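Local coordinates for protein beta-1,4-galactanase (Thielavia heterothallica, PDB 1HJS) that hydrolyses beta-1,4-galactosidic linkages in type I arabinogalactans, as a family 53 glycoside hydrolase of clan GH-A, at residues E33-L36 with A37-V41; T113-A116 with A117-Q121; I136-G139 with L140-T144; T187-W190 with W191-V195; S220-L223 with S224-K227. All blocks are in the same frame, centred on the assembly; numbering follows the deposited sequence.

Contact 1. Residues E33-L36 with A37-V41; sequences ENIL and AANGV
The carbonyl oxygen of Leu36 is gripped by two backbone amides just beyond the end of its helix, one of them weakly. Val41 N donates to Leu36 O at 3.1 Å, with an N-H...O angle of 145°. Asn39 N also reaches Leu36 O, but that bond is bent and weak. Asn39 N is shared, because it makes a second weak bond to Ile35 O. One turn earlier the helical pattern is regular. Ala37 N donates to Glu33 O at 3.0 Å and Ala38 N to Asn34 O at 2.9 Å. The chain then turns out of the helix through Gly40, which has a positive phi of 99°. This is a Schellman motif with Gly40 as the C-prime residue. Gly40 N bonds to Ala37 O at 3.2 Å, inside the wider loop closed by Val41 N and Leu36 O. At this positive phi a CB would collide with Asn39 O. The turn brings Val41 back alongside Leu36, and their CB atoms meet at 4.0 Å. CG2 of Val41 lies anti to its carbonyl carbon and touches Leu36 O at 3.5 Å. Both residues also pack on Val7 of strand 4-8, the first strand of the barrel. The motif thus turns the chain from helix 32-38 toward strand 43-48. At the other end, the carboxylate of Glu33 forms a salt bridge with Arg68.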
# COMPACT_ATOMS: atom_id res chain seq x y z
N GLU A 33 -12.76 1.16 12.30
CA GLU A 33 -13.33 0.88 10.98
C GLU A 33 -14.60 1.69 10.73
O GLU A 33 -14.85 2.13 9.60
CB GLU A 33 -13.63 -0.62 10.81
CG GLU A 33 -14.60 -1.21 11.83
CD GLU A 33 -13.90 -1.79 13.05
OE1 GLU A 33 -12.91 -1.19 13.52
OE2 GLU A 33 -14.35 -2.85 13.55
N ASN A 34 -15.40 1.91 11.77
CA ASN A 34 -16.63 2.68 11.61
C ASN A 34 -16.32 4.17 11.47
O ASN A 34 -17.01 4.89 10.76
CB ASN A 34 -17.56 2.43 12.80
CG ASN A 34 -17.95 0.97 12.93
OD1 ASN A 34 -18.39 0.35 11.97
ND2 ASN A 34 -17.79 0.42 14.12
N ILE A 35 -15.27 4.62 12.16
CA ILE A 35 -14.86 6.02 12.06
C ILE A 35 -14.39 6.26 10.63
O ILE A 35 -14.76 7.25 10.00
CB ILE A 35 -13.71 6.33 13.03
CG1 ILE A 35 -14.20 6.19 14.48
CG2 ILE A 35 -13.17 7.73 12.78
CD1 ILE A 35 -13.11 6.37 15.52
N LEU A 36 -13.57 5.34 10.11
CA LEU A 36 -13.07 5.47 8.74
C LEU A 36 -14.21 5.49 7.74
O LEU A 36 -14.25 6.35 6.85
CB LEU A 36 -12.11 4.32 8.42
CG LEU A 36 -10.82 4.26 9.24
CD1 LEU A 36 -10.08 2.96 8.93
CD2 LEU A 36 -9.95 5.47 8.91
N ALA A 37 -15.14 4.56 7.88
CA ALA A 37 -16.28 4.49 6.98
C ALA A 37 -17.11 5.77 7.02
O ALA A 37 -17.55 6.27 5.99
CB ALA A 37 -17.16 3.28 7.34
N ALA A 38 -17.31 6.30 8.23
CA ALA A 38 -18.10 7.52 8.40
C ALA A 38 -17.44 8.72 7.73
O ALA A 38 -18.11 9.68 7.35
CB ALA A 38 -18.31 7.80 9.88
N ASN A 39 -16.12 8.66 7.57
CA ASN A 39 -15.40 9.76 6.95
C ASN A 39 -15.10 9.59 5.46
O ASN A 39 -14.25 10.30 4.90
CB ASN A 39 -14.10 10.05 7.71
CG ASN A 39 -14.35 10.74 9.03
OD1 ASN A 39 -14.68 10.11 10.04
ND2 ASN A 39 -14.21 12.06 9.04
N GLY A 40 -15.80 8.67 4.81
CA GLY A 40 -15.62 8.48 3.37
C GLY A 40 -14.73 7.36 2.89
O GLY A 40 -14.71 7.06 1.70
N VAL A 41 -13.97 6.74 3.79
CA VAL A 41 -13.09 5.65 3.39
C VAL A 41 -13.94 4.46 2.92
O VAL A 41 -14.93 4.12 3.56
CB VAL A 41 -12.20 5.20 4.57
CG1 VAL A 41 -11.36 3.99 4.16
CG2 VAL A 41 -11.29 6.35 5.00

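Contact 2. Residues T113-A116 with A117-Q121; sequences TLDA and ANKLQ
Asp115 and Lys119 form a salt bridge one helical turn apart, with Lys119 NZ 2.8 Å from Asp115 OD2. OD2 receives the ammonium on its syn lone pair. CE of Lys119 lies against both carboxylate oxygens, 3.2 Å from Asp115 OD1. The aspartate swings its CG anti to the backbone N (chi1 177°), and the lysine chain runs fully extended beyond CG to meet it. The two side chains approach at a slant. This i to i+4 pair sits on helix 102-122, one of the helices around the TIM barrel. Beneath it the backbone bonds are regular: Lys119 N donates to Asp115 O and Leu120 N to Ala116 O, each at 2.9 Å. Next round the helix, CD1 of Leu114 touches the amide of Asn118, 3.6 Å from Asn118 ND2. The oxygen of that amide, OD1, accepts from the backbone N of Ser168. CB of Ala117 rests 3.3 Å from Thr113 O, and its methyl also packs on Ser167 and Leu169. On another side, Ala116 and Lys119 touch Leu59 of helix 59-71, while Leu120 packs on Ile63 of the same helix.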
# COMPACT_ATOMS: atom_id res chain seq x y z
N THR A 113 0.94 -18.16 -1.76
CA THR A 113 -0.08 -17.24 -2.24
C THR A 113 -1.42 -17.95 -2.43
O THR A 113 -2.47 -17.45 -2.03
CB THR A 113 0.35 -16.59 -3.56
OG1 THR A 113 1.62 -15.94 -3.38
CG2 THR A 113 -0.68 -15.55 -4.02
N LEU A 114 -1.37 -19.13 -3.05
CA LEU A 114 -2.59 -19.91 -3.27
C LEU A 114 -3.24 -20.24 -1.93
O LEU A 114 -4.44 -20.06 -1.75
CB LEU A 114 -2.25 -21.21 -4.01
CG LEU A 114 -3.38 -22.23 -4.20
CD1 LEU A 114 -4.53 -21.60 -4.98
CD2 LEU A 114 -2.84 -23.44 -4.94
N ASP A 115 -2.43 -20.73 -0.99
CA ASP A 115 -2.91 -21.09 0.34
C ASP A 115 -3.54 -19.90 1.05
O ASP A 115 -4.64 -20.00 1.58
CB ASP A 115 -1.74 -21.63 1.17
CG ASP A 115 -2.15 -21.95 2.60
OD1 ASP A 115 -2.91 -22.93 2.79
OD2 ASP A 115 -1.73 -21.21 3.52
N ALA A 116 -2.83 -18.77 1.06
CA ALA A 116 -3.34 -17.56 1.71
C ALA A 116 -4.67 -17.13 1.08
O ALA A 116 -5.61 -16.80 1.79
CB ALA A 116 -2.32 -16.44 1.61
N ALA A 117 -4.72 -17.13 -0.25
CA ALA A 117 -5.93 -16.74 -0.97
C ALA A 117 -7.11 -17.63 -0.60
O ALA A 117 -8.22 -17.14 -0.38
CB ALA A 117 -5.69 -16.79 -2.48
N ASN A 118 -6.87 -18.94 -0.54
CA ASN A 118 -7.93 -19.88 -0.19
C ASN A 118 -8.40 -19.67 1.25
O ASN A 118 -9.59 -19.77 1.54
CB ASN A 118 -7.46 -21.33 -0.38
CG ASN A 118 -7.29 -21.70 -1.84
OD1 ASN A 118 -7.95 -21.14 -2.71
ND2 ASN A 118 -6.42 -22.66 -2.10
N LYS A 119 -7.46 -19.39 2.15
CA LYS A 119 -7.82 -19.17 3.55
C LYS A 119 -8.64 -17.90 3.69
O LYS A 119 -9.55 -17.83 4.51
CB LYS A 119 -6.56 -19.10 4.42
CG LYS A 119 -5.89 -20.46 4.59
CD LYS A 119 -4.62 -20.38 5.41
CE LYS A 119 -3.99 -21.76 5.57
NZ LYS A 119 -2.63 -21.68 6.18
N LEU A 120 -8.33 -16.90 2.87
CA LEU A 120 -9.09 -15.65 2.90
C LEU A 120 -10.51 -15.95 2.41
O LEU A 120 -11.49 -15.55 3.04
CB LEU A 120 -8.43 -14.61 2.00
CG LEU A 120 -7.17 -13.97 2.58
CD1 LEU A 120 -6.39 -13.23 1.50
CD2 LEU A 120 -7.57 -13.02 3.71
N GLN A 121 -10.60 -16.67 1.30
CA GLN A 121 -11.89 -17.05 0.73
C GLN A 121 -12.72 -17.81 1.77
O GLN A 121 -13.91 -17.53 1.96
CB GLN A 121 -11.68 -17.92 -0.51
CG GLN A 121 -12.94 -18.56 -1.09
CD GLN A 121 -14.00 -17.56 -1.51
OE1 GLN A 121 -13.69 -16.44 -1.92
NE2 GLN A 121 -15.26 -17.97 -1.41

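Contact 3. Residues I136-G139 with L140-T144; sequences IRAG and LLWPT
Trp142 carries its indole with CG anti to the carbonyl carbon (chi1 -65°), which brings the ring back beside Ala138. Ile136 holds CG2 anti to its own carbonyl carbon, beside the backbone N, and this methyl is the one that meets Leu140. Both segments belong to the chain that follows barrel strand 129-132 of the TIM barrel. A short antiparallel pairing joins the chain near 139-140 to that near 145-146. The polar link is Trp142 NE1 to Ala138 O, at 3.0 Å. It is bent, with an N-H...O angle of 134°. The indole nitrogen sits above the carbonyl plane rather than on a lone pair. The benzo part of the same ring touches the methyl of Ala138, with Trp142 CZ2 3.7 Å from Ala138 CB. The carbonyl carbon of Gly139 lies at the ring edge, close to its plane. The backbone of Gly139 has no place for a side chain: a CB would run into Ala138 O and also clash with the amide of Leu140. Gly139 N bonds back to Ile136 O at 2.9 Å, so the chain is tightly turned before it extends. Outside these residues, Arg146 makes a cation-pi contact with the Trp142 ring. Ile136 directly follows Glu135, probably the proton donor of the active site, and packs on Ile177 and Leu179 of strand 174-179. Ile136 and Leu140 lie side by side and point the same way, with Ile136 CG2 3.8 Å from Leu140 CB.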
# COMPACT_ATOMS: atom_id res chain seq x y z
N ILE A 136 8.55 -3.44 -4.65
CA ILE A 136 9.55 -4.36 -5.19
C ILE A 136 10.42 -3.76 -6.29
O ILE A 136 10.79 -4.44 -7.25
CB ILE A 136 8.87 -5.65 -5.70
CG1 ILE A 136 7.80 -5.32 -6.75
CG2 ILE A 136 8.25 -6.40 -4.53
CD1 ILE A 136 7.18 -6.56 -7.39
N ARG A 137 10.75 -2.48 -6.13
CA ARG A 137 11.57 -1.74 -7.09
C ARG A 137 12.98 -2.33 -7.23
O ARG A 137 13.64 -2.16 -8.26
CB ARG A 137 11.66 -0.28 -6.67
CG ARG A 137 12.36 0.62 -7.66
CD ARG A 137 12.97 1.79 -6.90
NE ARG A 137 14.28 1.46 -6.38
CZ ARG A 137 14.86 2.07 -5.35
NH1 ARG A 137 14.24 3.05 -4.71
NH2 ARG A 137 16.08 1.71 -4.98
N ALA A 138 13.45 -2.98 -6.18
CA ALA A 138 14.77 -3.61 -6.22
C ALA A 138 14.57 -5.13 -6.18
O ALA A 138 15.46 -5.88 -5.81
CB ALA A 138 15.61 -3.15 -5.03
N GLY A 139 13.37 -5.55 -6.58
CA GLY A 139 13.05 -6.97 -6.60
C GLY A 139 12.39 -7.44 -5.32
O GLY A 139 11.90 -6.64 -4.51
N LEU A 140 12.37 -8.76 -5.13
CA LEU A 140 11.77 -9.36 -3.95
C LEU A 140 12.48 -10.67 -3.65
O LEU A 140 13.29 -11.13 -4.45
CB LEU A 140 10.28 -9.65 -4.20
CG LEU A 140 9.98 -10.79 -5.18
CD1 LEU A 140 8.52 -11.20 -5.05
CD2 LEU A 140 10.30 -10.36 -6.61
N LEU A 141 12.18 -11.25 -2.49
CA LEU A 141 12.77 -12.53 -2.10
C LEU A 141 14.26 -12.59 -2.45
O LEU A 141 14.69 -13.44 -3.23
CB LEU A 141 12.01 -13.67 -2.79
CG LEU A 141 10.51 -13.71 -2.43
CD1 LEU A 141 9.74 -14.56 -3.42
CD2 LEU A 141 10.36 -14.24 -1.02
N TRP A 142 15.03 -11.69 -1.85
CA TRP A 142 16.47 -11.61 -2.10
C TRP A 142 17.23 -12.83 -1.59
O TRP A 142 16.84 -13.43 -0.59
CB TRP A 142 17.04 -10.36 -1.44
CG TRP A 142 16.55 -9.08 -2.00
CD1 TRP A 142 15.75 -8.91 -3.10
CD2 TRP A 142 16.87 -7.77 -1.53
NE1 TRP A 142 15.55 -7.56 -3.33
CE2 TRP A 142 16.23 -6.84 -2.38
CE3 TRP A 142 17.64 -7.28 -0.46
CZ2 TRP A 142 16.33 -5.46 -2.21
CZ3 TRP A 142 17.74 -5.90 -0.29
CH2 TRP A 142 17.09 -5.01 -1.15
N PRO A 143 18.34 -13.17 -2.25
CA PRO A 143 18.89 -12.49 -3.43
C PRO A 143 18.33 -13.06 -4.73
O PRO A 143 18.62 -12.57 -5.81
CB PRO A 143 20.40 -12.76 -3.34
CG PRO A 143 20.59 -13.68 -2.13
CD PRO A 143 19.24 -14.24 -1.80
N THR A 144 17.53 -14.12 -4.60
CA THR A 144 16.96 -14.78 -5.76
C THR A 144 16.20 -13.83 -6.68
O THR A 144 16.37 -13.88 -7.90
CB THR A 144 16.02 -15.92 -5.33
OG1 THR A 144 16.68 -16.72 -4.33
CG2 THR A 144 15.68 -16.81 -6.53

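Contact 4. Residues T187-W190 with W191-V195; sequences TQNW and WYTNV
Asn189 O and Trp190 O each accept two bonds from a residue one turn later. Thr193 OG1 donates to Asn189 O at 2.7 Å, and Thr193 N donates to it from the opposite face of the carbonyl plane. Trp190 O is held likewise. Asn194 N reaches it at 3.2 Å and Asn194 ND2 at 2.8 Å, again from opposite faces. The side-chain bond of Asn194 is bent, with an N-H...O angle of 134°. Its ND2 also lies 3.4 Å from Trp190 CD1, and the amide and indole planes are 76° apart. Replacing Trp190 by an alanine would probably leave the amide of Asn194 without its indole neighbour and remove the edge-to-face partner of Trp150. The segment is part of helix 185-196, in the beta-alpha-beta unit between strands 174-179 and 208-212 of the TIM barrel. Trp190 turns its CG anti to the backbone N (chi1 167°), and its CE3 lies 4.2 Å from Trp191 CB. On the Gln188 side, a water joins two side chains. It donates to Gln188 OE1 at 2.8 Å and accepts from Tyr192 OH at 2.8 Å. These side chains run alongside each other. CE3 of Trp191 sits 3.7 Å above one face of the Tyr192 ring, offset toward its rim. Val195 CG2 covers one face of the Trp191 ring. Farther out, Trp150 meets both Trp190 and Trp191 edge to face, and Trp191 also packs on Ile177 and Leu179 of strand 174-179. Trp237 of helix 223-237 touches Asn189 and Thr193.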
# COMPACT_ATOMS: atom_id res chain seq x y z
N THR A 187 12.68 5.30 -13.27
CA THR A 187 12.75 4.03 -12.56
C THR A 187 11.54 3.14 -12.84
O THR A 187 11.69 1.93 -13.03
CB THR A 187 12.91 4.27 -11.05
OG1 THR A 187 14.15 4.94 -10.81
CG2 THR A 187 12.90 2.94 -10.29
N GLN A 188 10.35 3.72 -12.86
CA GLN A 188 9.14 2.94 -13.15
C GLN A 188 9.32 2.28 -14.52
O GLN A 188 9.09 1.08 -14.68
CB GLN A 188 7.90 3.84 -13.20
CG GLN A 188 7.54 4.57 -11.89
CD GLN A 188 7.10 3.64 -10.78
OE1 GLN A 188 6.35 2.69 -11.00
NE2 GLN A 188 7.56 3.91 -9.56
N ASN A 189 9.74 3.07 -15.50
CA ASN A 189 9.94 2.58 -16.85
C ASN A 189 11.02 1.52 -16.93
O ASN A 189 10.85 0.49 -17.57
CB ASN A 189 10.28 3.75 -17.78
CG ASN A 189 10.34 3.33 -19.24
OD1 ASN A 189 9.47 2.61 -19.73
ND2 ASN A 189 11.37 3.79 -19.94
N TRP A 190 12.14 1.78 -16.26
CA TRP A 190 13.26 0.84 -16.23
C TRP A 190 12.81 -0.52 -15.68
O TRP A 190 13.12 -1.57 -16.25
CB TRP A 190 14.37 1.43 -15.36
CG TRP A 190 15.46 0.48 -14.96
CD1 TRP A 190 16.49 0.03 -15.74
CD2 TRP A 190 15.66 -0.11 -13.67
NE1 TRP A 190 17.32 -0.79 -15.01
CE2 TRP A 190 16.83 -0.89 -13.74
CE3 TRP A 190 14.95 -0.04 -12.46
CZ2 TRP A 190 17.31 -1.61 -12.64
CZ3 TRP A 190 15.43 -0.76 -11.36
CH2 TRP A 190 16.60 -1.54 -11.46
N TRP A 191 12.07 -0.49 -14.58
CA TRP A 191 11.61 -1.71 -13.94
C TRP A 191 10.63 -2.52 -14.79
O TRP A 191 10.89 -3.68 -15.11
CB TRP A 191 10.96 -1.38 -12.59
CG TRP A 191 10.84 -2.57 -11.68
CD1 TRP A 191 11.75 -2.97 -10.73
CD2 TRP A 191 9.76 -3.51 -11.62
NE1 TRP A 191 11.29 -4.10 -10.09
CE2 TRP A 191 10.07 -4.45 -10.61
CE3 TRP A 191 8.55 -3.65 -12.32
CZ2 TRP A 191 9.23 -5.52 -10.29
CZ3 TRP A 191 7.71 -4.71 -12.00
CH2 TRP A 191 8.05 -5.63 -10.99
N TYR A 192 9.50 -1.91 -15.15
CA TYR A 192 8.49 -2.62 -15.94
C TYR A 192 9.02 -3.09 -17.30
O TYR A 192 8.70 -4.20 -17.73
CB TYR A 192 7.26 -1.73 -16.14
CG TYR A 192 6.38 -1.65 -14.91
CD1 TYR A 192 5.70 -2.78 -14.44
CD2 TYR A 192 6.25 -0.46 -14.19
CE1 TYR A 192 4.92 -2.73 -13.29
CE2 TYR A 192 5.47 -0.40 -13.03
CZ TYR A 192 4.81 -1.53 -12.59
OH TYR A 192 4.05 -1.47 -11.44
N THR A 193 9.82 -2.27 -17.96
CA THR A 193 10.37 -2.66 -19.26
C THR A 193 11.21 -3.93 -19.15
O THR A 193 11.03 -4.88 -19.92
CB THR A 193 11.23 -1.54 -19.86
OG1 THR A 193 10.41 -0.39 -20.10
CG2 THR A 193 11.86 -1.99 -21.17
N ASN A 194 12.12 -3.97 -18.18
CA ASN A 194 12.99 -5.13 -18.01
C ASN A 194 12.28 -6.37 -17.50
O ASN A 194 12.64 -7.49 -17.84
CB ASN A 194 14.16 -4.76 -17.10
CG ASN A 194 15.21 -3.94 -17.81
OD1 ASN A 194 15.79 -4.39 -18.80
ND2 ASN A 194 15.45 -2.73 -17.33
N VAL A 195 11.26 -6.18 -16.66
CA VAL A 195 10.52 -7.32 -16.15
C VAL A 195 9.63 -7.93 -17.24
O VAL A 195 9.61 -9.15 -17.41
CB VAL A 195 9.64 -6.90 -14.95
CG1 VAL A 195 8.67 -8.02 -14.59
CG2 VAL A 195 10.52 -6.57 -13.75
O HOH W 1 4.32 0.99 -10.08

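Contact 5. Residues S220-L223 with S224-K227; sequences SATL and SALK
Thr222 makes the tight part of this contact, at the N-cap position of helix 223-237. Its OG1 accepts from Ala225 N at 3.0 Å, with an N-H...O angle of 151°. The hydroxyl sits between the backbone N and the carbonyl carbon (chi1 57°), which sets it beside the amide of Ala225. Ser224 OG comes within 2.8 Å of Thr222 OG1, and Ala225 CB within 3.2 Å of that same oxygen. Thr222 O accepts from Leu226 N at 3.1 Å, and Leu223 O from Lys227 N at 2.9 Å. A valine in place of Thr222 would probably leave Ala225 N without its capping acceptor and weaken the start of the helix. The looser side is formed by Ser220, which is exposed. There the approach is wider, with Ser220 O 3.8 Å from Ala225 CB. Ser220 O also bonds to a PEG molecule, probably from the crystallisation liquor. Asp262 braces the helix start from outside, taking bonds from the backbone N of both Leu223 and Ser224. Lys227 points its amine to Asp231 and Ser286. Helix 223-237 lies between strands 208-212 and 240-245 along the chain, and Leu223 packs it on Val280 and Ile283 of helix 270-285.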
# COMPACT_ATOMS: atom_id res chain seq x y z
N SER A 220 12.53 15.93 -5.09
CA SER A 220 12.17 15.57 -6.46
C SER A 220 10.74 15.06 -6.58
O SER A 220 10.19 14.98 -7.68
CB SER A 220 13.13 14.50 -7.00
OG SER A 220 14.46 15.01 -7.10
N ALA A 221 10.13 14.74 -5.44
CA ALA A 221 8.76 14.22 -5.41
C ALA A 221 7.70 15.31 -5.59
O ALA A 221 6.80 15.46 -4.75
CB ALA A 221 8.52 13.47 -4.10
N THR A 222 7.81 16.07 -6.67
CA THR A 222 6.85 17.13 -6.94
C THR A 222 5.55 16.54 -7.47
O THR A 222 5.53 15.42 -7.98
CB THR A 222 7.38 18.12 -8.00
OG1 THR A 222 7.70 17.40 -9.20
CG2 THR A 222 8.61 18.84 -7.49
N LEU A 223 4.47 17.29 -7.35
CA LEU A 223 3.18 16.85 -7.85
C LEU A 223 3.29 16.81 -9.37
O LEU A 223 2.66 15.98 -10.03
CB LEU A 223 2.08 17.82 -7.42
CG LEU A 223 1.86 17.88 -5.90
CD1 LEU A 223 0.87 18.98 -5.57
CD2 LEU A 223 1.35 16.53 -5.41
N SER A 224 4.09 17.71 -9.93
CA SER A 224 4.28 17.75 -11.38
C SER A 224 4.95 16.47 -11.86
O SER A 224 4.54 15.90 -12.87
CB SER A 224 5.14 18.97 -11.77
OG SER A 224 6.42 18.89 -11.18
N ALA A 225 5.96 16.01 -11.14
CA ALA A 225 6.66 14.78 -11.52
C ALA A 225 5.75 13.57 -11.38
O ALA A 225 5.84 12.63 -12.17
CB ALA A 225 7.91 14.60 -10.67
N LEU A 226 4.88 13.58 -10.37
CA LEU A 226 3.95 12.47 -10.17
C LEU A 226 2.99 12.42 -11.35
O LEU A 226 2.76 11.36 -11.93
CB LEU A 226 3.16 12.66 -8.87
CG LEU A 226 2.12 11.57 -8.58
CD1 LEU A 226 2.82 10.23 -8.42
CD2 LEU A 226 1.34 11.93 -7.32
N LYS A 227 2.42 13.58 -11.70
CA LYS A 227 1.49 13.65 -12.81
C LYS A 227 2.12 13.12 -14.09
O LYS A 227 1.53 12.29 -14.79
CB LYS A 227 1.02 15.10 -13.02
CG LYS A 227 0.28 15.35 -14.33
CD LYS A 227 -0.96 14.47 -14.47
CE LYS A 227 -1.75 14.86 -15.72
NZ LYS A 227 -2.93 13.98 -15.96

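How the contacts relate
All five contacts lie around one eight-stranded parallel barrel and follow one another along the chain in numerical order. Contacts 1, 2 and 4 are on helices 32-38, 102-122 and 185-196, and contact 5 starts helix 223-237. Contact 3 lies beyond strand 129-132. Contacts 1 and 4 are on opposite sides of the chain's centre, about 36 Å apart between centres, and so are contacts 2 and 5, about 37 Å apart. Contacts 3 and 4 alone touch, with centres 14 Å apart: Ile136 O lies 2.9 Å from Trp191 NE1. The region next to the likely proton donor Glu135 thus packs directly against helix 185-196.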